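Local coordinates for protein branched-chain alpha-ketoacid decarboxylase (Lactococcus lactis, PDB 2VBF) that probably decarboxylates branched-chain and aromatic alpha-keto acids to aldehydes, using thiamine diphosphate and a magnesium ion as cofactors, at residues F91-G96 against L100-G105; V216-I221 against R344-S349. All blocks are in the same frame, centred on the assembly; numbering follows the deposited sequence.

Interaction 1. Residues F91-G96 against L100-G105; sequences FLTTFG and LSAING
Phe91 and Ala102 form the apolar half of a buried strand-to-helix contact, and Gly96 and Leu100 the polar half, where strand 89-94 gives way, through a short loop, to helix 97-111. Phe91 meets the helix with the edge of its ring: CE1 lies 3.5 Å from Ala102 CB, and that methyl sits near the ring plane, not over a face. With CG between the backbone N and the carbonyl carbon (chi1 73°), the ring presents its CE1 edge to the Ala102 methyl. Thr93 adds a looser methyl-to-methyl approach, CG2 to Ala102 CB at 4.3 Å, while its OG1 turns to a hydrogen bond with Glu118 on the next strand. At the start of the helix, Leu100 N donates to Gly96 O over 2.9 Å with an N-H...O angle of 157°, a four-residue helical step. Leu100 CB lies beside the same oxygen, 3.2 Å from Gly96 O, and Glu99 OE1 takes the N-H of Gly96. Farther out, Phe91 also packs against Ser76 and Ala79 of helix 72-86, and Leu100 against Ala107 of the second subunit. A parallel strand followed by a short loop and a helix folded back over it is the first half of a right-handed beta-alpha-beta crossover, as in the pyrimidine-binding domains of thiamine diphosphate enzymes.

Interaction 2. Residues V216-I221 against R344-S349; sequences VILSKI and RAVVSS
Val346 O, beside the isobutyl group of Leu218, takes a firm backbone bond from Ser349, whose N donates to it from 3.0 Å, a three-residue step. In one of the two conformers of Ser349 the hydroxyl OG also donates to Val346 O, from 2.6 Å and well off the C=O line (C=O...OG angle 118°), on the same face of the carbonyl plane as the N; this second bond is doubtful. The very short approaches between the Ser349 side chain and Leu218 rest on the same conformer and carry no weight. Leu218 CD2 is a methyl resting near the carbonyl oxygen, 3.9 Å from Val346 O. The apolar contact proper runs from Leu218 CG to Val346 CG1 at 4.3 Å. That CG1 stands opposite the backbone N (chi1 177°), a setting that also brings it to 4.0 Å from Ile217 CG2, and the side chains of Ile217 and Val346 cross at about a right angle. The two helices, 212-227 and 343-348, belong to the central domain, whose parallel strands follow the 3-2-1-4-5 order of a Rossmann-like fold; both rest on Leu326 of strand 323-326, touched by Ile217, Ile221 and Val346. Trimming Leu218 to an alanine would probably open a gap beside Val346, whose CG1 would lose its contact with Leu218 CG. Phe341 flanks the same patch, packing against both Ile217 and Val346, and Glu214 from the preceding turn of helix 212-227 also touches Val346.

Overall arrangement
Read from the N terminus, interaction 1 comes first and closes a very short loop: three helical residues separate 91-96 from 100-105, and the contact ties strand 89-94 to the helix that follows it in the N-terminal thiamine diphosphate-binding domain. Interaction 2 opens later and is long-range, with 122 residues between 216-221 and 344-349; it brings together helices far apart in the sequence of the central domain, beside its mixed sheet. The first contact is complete before the second begins, so the two are in series and neither nest nor cross. Their centres lie 38 Å apart and their nearest atoms about 21 Å, so they do not touch.

Interaction 1. Residues F91-G96 against L100-G105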
ATOM      1  N   PHE A  91      -8.094  -3.401  12.818  1.00 10.13           N
ATOM      2  CA  PHE A  91      -6.927  -4.112  12.290  1.00 11.13           C
ATOM      3  C   PHE A  91      -5.650  -3.632  12.987  1.00 11.38           C
ATOM      4  O   PHE A  91      -5.623  -2.560  13.577  1.00 10.95           O
ATOM      5  CB  PHE A  91      -6.844  -4.050  10.760  1.00 12.40           C
ATOM      6  CG  PHE A  91      -6.450  -2.706  10.194  1.00 11.83           C
ATOM      7  CD1 PHE A  91      -5.157  -2.482   9.737  1.00 10.43           C
ATOM      8  CD2 PHE A  91      -7.391  -1.694  10.058  1.00 12.41           C
ATOM      9  CE1 PHE A  91      -4.793  -1.251   9.212  1.00 11.06           C
ATOM     10  CE2 PHE A  91      -7.041  -0.463   9.516  1.00 13.00           C
ATOM     11  CZ  PHE A  91      -5.738  -0.244   9.092  1.00 11.45           C
ATOM     12  N   LEU A  92      -4.639  -4.492  12.949  1.00 10.57           N
ATOM     13  CA  LEU A  92      -3.395  -4.330  13.679  1.00 10.88           C
ATOM     14  C   LEU A  92      -2.229  -4.289  12.705  1.00 12.45           C
ATOM     15  O   LEU A  92      -2.085  -5.191  11.863  1.00 12.18           O
ATOM     16  CB  LEU A  92      -3.213  -5.521  14.630  1.00 11.69           C
ATOM     17  CG  LEU A  92      -1.914  -5.616  15.432  1.00 11.48           C
ATOM     18  CD1 LEU A  92      -1.735  -4.440  16.386  1.00 11.36           C
ATOM     19  CD2 LEU A  92      -1.829  -6.972  16.178  1.00 12.60           C
ATOM     20  N   THR A  93      -1.364  -3.286  12.846  1.00 11.09           N
ATOM     21  CA  THR A  93      -0.163  -3.195  12.015  1.00 11.80           C
ATOM     22  C   THR A  93       1.043  -2.947  12.895  1.00 12.89           C
ATOM     23  O   THR A  93       0.910  -2.757  14.106  1.00 12.02           O
ATOM     24  CB  THR A  93      -0.284  -2.058  10.983  1.00 11.81           C
ATOM     25  OG1 THR A  93      -0.442  -0.806  11.666  1.00 10.62           O
ATOM     26  CG2 THR A  93      -1.470  -2.290  10.059  1.00 10.64           C
ATOM     27  N   THR A  94       2.218  -2.946  12.276  1.00 13.79           N
ATOM     28  CA  THR A  94       3.448  -2.604  12.962  1.00 13.88           C
ATOM     29  C   THR A  94       3.877  -1.182  12.566  1.00 13.18           C
ATOM     30  O   THR A  94       3.593  -0.698  11.472  1.00 12.60           O
ATOM     31  CB  THR A  94       4.517  -3.661  12.673  1.00 15.11           C
ATOM     32  OG1 THR A  94       5.557  -3.595  13.665  1.00 16.12           O
ATOM     33  CG2 THR A  94       5.058  -3.495  11.265  1.00 13.16           C
ATOM     34  N   PHE A  95       4.529  -0.515  13.513  1.00 14.60           N
ATOM     35  CA  PHE A  95       5.053   0.835  13.374  1.00 12.67           C
ATOM     36  C   PHE A  95       5.738   1.117  12.027  1.00 11.59           C
ATOM     37  O   PHE A  95       6.528   0.290  11.544  1.00 11.75           O
ATOM     38  CB  PHE A  95       6.081   1.057  14.492  1.00 13.99           C
ATOM     39  CG  PHE A  95       6.507   2.474  14.655  1.00 12.96           C
ATOM     40  CD1 PHE A  95       5.672   3.384  15.279  1.00 14.43           C
ATOM     41  CD2 PHE A  95       7.744   2.902  14.219  1.00 15.03           C
ATOM     42  CE1 PHE A  95       6.051   4.688  15.444  1.00 14.71           C
ATOM     43  CE2 PHE A  95       8.132   4.228  14.381  1.00 15.67           C
ATOM     44  CZ  PHE A  95       7.276   5.118  14.995  1.00 15.42           C
ATOM     45  N   GLY A  96       5.422   2.271  11.434  1.00 11.11           N
ATOM     46  CA  GLY A  96       6.056   2.725  10.205  1.00 10.88           C
ATOM     47  C   GLY A  96       5.643   1.951   8.968  1.00 11.29           C
ATOM     48  O   GLY A  96       4.775   2.381   8.204  1.00 11.44           O
ATOM     49  N   LEU A 100       1.993   2.760   7.413  1.00  8.91           N
ATOM     50  CA  LEU A 100       2.050   3.520   6.155  1.00  8.48           C
ATOM     51  C   LEU A 100       1.567   2.712   4.953  1.00  9.05           C
ATOM     52  O   LEU A 100       1.029   3.285   4.012  1.00  9.84           O
ATOM     53  CB  LEU A 100       3.440   4.111   5.903  1.00  8.45           C
ATOM     54  CG  LEU A 100       3.853   5.230   6.877  1.00  9.42           C
ATOM     55  CD1 LEU A 100       5.193   5.798   6.473  1.00 10.37           C
ATOM     56  CD2 LEU A 100       2.798   6.335   6.983  1.00 11.79           C
ATOM     57  N   SER A 101       1.732   1.397   4.988  1.00  9.56           N
ATOM     58  CA  SER A 101       1.172   0.546   3.917  1.00  8.87           C
ATOM     59  C   SER A 101      -0.365   0.576   3.926  1.00  9.89           C
ATOM     60  O   SER A 101      -1.012   0.443   2.890  1.00 12.06           O
ATOM     61  CB  SER A 101       1.672  -0.889   4.043  1.00 10.16           C
ATOM     62  OG  SER A 101       3.072  -1.015   3.808  1.00  9.79           O
ATOM     63  N   ALA A 102      -0.942   0.769   5.108  1.00  8.78           N
ATOM     64  CA  ALA A 102      -2.385   0.699   5.318  1.00  9.25           C
ATOM     65  C   ALA A 102      -3.087   2.067   5.159  1.00  9.51           C
ATOM     66  O   ALA A 102      -4.319   2.129   5.120  1.00 10.52           O
ATOM     67  CB  ALA A 102      -2.658   0.124   6.739  1.00  9.39           C
ATOM     68  N   ILE A 103      -2.320   3.149   5.041  1.00  8.15           N
ATOM     69  CA  ILE A 103      -2.903   4.503   5.199  1.00  9.59           C
ATOM     70  C   ILE A 103      -3.916   4.848   4.096  1.00  9.17           C
ATOM     71  O   ILE A 103      -4.887   5.557   4.344  1.00  9.32           O
ATOM     72  CB  ILE A 103      -1.834   5.614   5.387  1.00 10.74           C
ATOM     73  CG1 ILE A 103      -2.463   6.893   5.966  1.00  9.99           C
ATOM     74  CG2 ILE A 103      -1.103   5.935   4.084  1.00 10.09           C
ATOM     75  CD1 ILE A 103      -1.409   7.878   6.445  1.00 10.60           C
ATOM     76  N   ASN A 104      -3.755   4.296   2.900  1.00  8.73           N
ATOM     77  CA  ASN A 104      -4.749   4.532   1.851  1.00  9.69           C
ATOM     78  C   ASN A 104      -6.101   3.890   2.182  1.00  8.98           C
ATOM     79  O   ASN A 104      -7.155   4.432   1.841  1.00 11.73           O
ATOM     80  CB  ASN A 104      -4.286   3.989   0.509  1.00  9.29           C
ATOM     81  CG  ASN A 104      -5.267   4.285  -0.602  1.00  9.18           C
ATOM     82  OD1 ASN A 104      -5.718   5.432  -0.760  1.00 10.36           O
ATOM     83  ND2 ASN A 104      -5.610   3.258  -1.385  1.00  9.01           N
ATOM     84  N   GLY A 105      -6.062   2.709   2.788  1.00  9.66           N
ATOM     85  CA  GLY A 105      -7.281   2.060   3.265  1.00  9.58           C
ATOM     86  C   GLY A 105      -7.957   2.889   4.340  1.00 10.18           C
ATOM     87  O   GLY A 105      -9.167   3.095   4.305  1.00 11.00           O
TER

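Interaction 2. Residues V216-I221 against R344-S349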
ATOM      1  N   VAL A 216     -37.020  20.461  17.476  1.00 32.42           N
ATOM      2  CA  VAL A 216     -37.401  21.428  16.452  1.00 31.68           C
ATOM      3  C   VAL A 216     -37.187  20.852  15.046  1.00 30.85           C
ATOM      4  O   VAL A 216     -38.037  21.021  14.168  1.00 30.99           O
ATOM      5  CB  VAL A 216     -36.602  22.742  16.576  1.00 31.05           C
ATOM      6  CG1 VAL A 216     -36.966  23.690  15.445  1.00 31.03           C
ATOM      7  CG2 VAL A 216     -36.861  23.411  17.925  1.00 32.38           C
ATOM      8  N   ILE A 217     -36.048  20.190  14.834  1.00 29.51           N
ATOM      9  CA  ILE A 217     -35.761  19.564  13.536  1.00 28.16           C
ATOM     10  C   ILE A 217     -36.824  18.520  13.220  1.00 26.94           C
ATOM     11  O   ILE A 217     -37.354  18.491  12.107  1.00 26.17           O
ATOM     12  CB  ILE A 217     -34.352  18.918  13.483  1.00 28.19           C
ATOM     13  CG1 ILE A 217     -33.267  19.997  13.373  1.00 27.61           C
ATOM     14  CG2 ILE A 217     -34.244  17.973  12.284  1.00 27.84           C
ATOM     15  CD1 ILE A 217     -31.846  19.464  13.382  1.00 27.82           C
ATOM     16  N   LEU A 218     -37.153  17.679  14.198  1.00 25.49           N
ATOM     17  CA  LEU A 218     -38.180  16.655  14.005  1.00 27.32           C
ATOM     18  C   LEU A 218     -39.558  17.254  13.696  1.00 26.03           C
ATOM     19  O   LEU A 218     -40.283  16.740  12.848  1.00 25.24           O
ATOM     20  CB  LEU A 218     -38.266  15.734  15.224  1.00 27.31           C
ATOM     21  CG  LEU A 218     -37.181  14.664  15.246  1.00 28.84           C
ATOM     22  CD1 LEU A 218     -36.973  14.163  16.667  1.00 29.15           C
ATOM     23  CD2 LEU A 218     -37.542  13.523  14.293  1.00 27.38           C
ATOM     24  N   SER A 219     -39.904  18.336  14.389  1.00 27.70           N
ATOM     25  CA  SER A 219     -41.189  19.015  14.175  1.00 27.79           C
ATOM     26  C   SER A 219     -41.302  19.591  12.769  1.00 26.74           C
ATOM     27  O   SER A 219     -42.356  19.486  12.130  1.00 25.93           O
ATOM     28  CB  SER A 219     -41.388  20.126  15.208  1.00 28.38           C
ATOM     29  OG  SER A 219     -41.534  19.562  16.499  1.00 32.42           O
ATOM     30  N   LYS A 220     -40.217  20.193  12.290  1.00 26.70           N
ATOM     31  CA  LYS A 220     -40.185  20.733  10.931  1.00 26.38           C
ATOM     32  C   LYS A 220     -40.224  19.629   9.871  1.00 25.22           C
ATOM     33  O   LYS A 220     -40.851  19.793   8.819  1.00 22.62           O
ATOM     34  CB  LYS A 220     -38.969  21.645  10.731  1.00 27.69           C
ATOM     35  CG  LYS A 220     -39.292  23.133  10.889  1.00 30.01           C
ATOM     36  CD  LYS A 220     -38.139  23.903  11.524  1.00 30.56           C
ATOM     37  CE  LYS A 220     -38.151  25.377  11.130  1.00 32.10           C
ATOM     38  NZ  LYS A 220     -39.483  26.027  11.323  1.00 33.67           N
ATOM     39  N   ILE A 221     -39.568  18.501  10.145  1.00 23.18           N
ATOM     40  CA  ILE A 221     -39.637  17.358   9.231  1.00 22.98           C
ATOM     41  C   ILE A 221     -41.066  16.823   9.183  1.00 23.06           C
ATOM     42  O   ILE A 221     -41.606  16.566   8.106  1.00 21.26           O
ATOM     43  CB  ILE A 221     -38.663  16.232   9.634  1.00 22.20           C
ATOM     44  CG1 ILE A 221     -37.219  16.668   9.371  1.00 22.51           C
ATOM     45  CG2 ILE A 221     -38.988  14.941   8.876  1.00 21.82           C
ATOM     46  CD1 ILE A 221     -36.176  15.757  10.000  1.00 22.36           C
ATOM     47  N   ARG A 344     -27.596  10.534  14.549  1.00 23.86           N
ATOM     48  CA  ARG A 344     -28.170   9.243  14.929  1.00 24.64           C
ATOM     49  C   ARG A 344     -29.470   9.435  15.707  1.00 24.26           C
ATOM     50  O   ARG A 344     -30.487   8.791  15.413  1.00 23.11           O
ATOM     51  CB  ARG A 344     -27.163   8.458  15.771  1.00 26.64           C
ATOM     52  CG  ARG A 344     -27.632   7.103  16.293  1.00 27.94           C
ATOM     53  CD  ARG A 344     -26.816   6.711  17.512  1.00 29.58           C
ATOM     54  NE  ARG A 344     -27.209   5.431  18.094  1.00 32.09           N
ATOM     55  CZ  ARG A 344     -26.644   4.895  19.177  1.00 33.36           C
ATOM     56  NH1 ARG A 344     -25.647   5.522  19.802  1.00 35.01           N
ATOM     57  NH2 ARG A 344     -27.070   3.720  19.636  1.00 35.11           N
ATOM     58  N   ALA A 345     -29.418  10.330  16.694  1.00 23.47           N
ATOM     59  CA  ALA A 345     -30.579  10.660  17.532  1.00 24.35           C
ATOM     60  C   ALA A 345     -31.769  11.098  16.687  1.00 24.01           C
ATOM     61  O   ALA A 345     -32.886  10.612  16.869  1.00 23.74           O
ATOM     62  CB  ALA A 345     -30.214  11.749  18.546  1.00 23.97           C
ATOM     63  N   VAL A 346     -31.526  11.994  15.740  1.00 25.13           N
ATOM     64  CA  VAL A 346     -32.621  12.520  14.932  1.00 24.63           C
ATOM     65  C   VAL A 346     -33.198  11.430  14.025  1.00 25.13           C
ATOM     66  O   VAL A 346     -34.412  11.232  13.981  1.00 24.47           O
ATOM     67  CB  VAL A 346     -32.208  13.783  14.143  1.00 25.35           C
ATOM     68  CG1 VAL A 346     -33.344  14.247  13.254  1.00 25.14           C
ATOM     69  CG2 VAL A 346     -31.809  14.898  15.112  1.00 24.07           C
ATOM     70  N   VAL A 347     -32.332  10.684  13.338  1.00 24.60           N
ATOM     71  CA  VAL A 347     -32.803   9.646  12.419  1.00 25.66           C
ATOM     72  C   VAL A 347     -33.600   8.566  13.149  1.00 26.47           C
ATOM     73  O   VAL A 347     -34.635   8.119  12.656  1.00 27.23           O
ATOM     74  CB  VAL A 347     -31.634   9.029  11.617  1.00 24.98           C
ATOM     75  CG1 VAL A 347     -32.104   7.843  10.779  1.00 25.40           C
ATOM     76  CG2 VAL A 347     -31.005  10.095  10.735  1.00 24.70           C
ATOM     77  N   SER A 348     -33.138   8.175  14.338  1.00 27.91           N
ATOM     78  CA  SER A 348     -33.827   7.141  15.114  0.50 28.96           C
ATOM     79  C   SER A 348     -35.125   7.647  15.758  1.00 29.78           C
ATOM     80  O   SER A 348     -35.931   6.847  16.232  1.00 31.46           O
ATOM     81  CB  SER A 348     -32.898   6.549  16.181  0.50 29.21           C
ATOM     82  OG  SER A 348     -32.481   7.530  17.106  0.50 28.91           O
ATOM     83  N   SER A 349     -35.335   8.963  15.767  1.00 30.06           N
ATOM     84  CA  SER A 349     -36.577   9.542  16.288  0.50 31.00           C
ATOM     85  C   SER A 349     -37.645   9.709  15.198  1.00 31.74           C
ATOM     86  O   SER A 349     -38.756  10.172  15.474  1.00 31.46           O
ATOM     87  CB  SER A 349     -36.301  10.889  16.965  0.50 30.98           C
ATOM     88  OG  SER A 349     -35.811  11.844  16.037  0.50 31.45           O
TER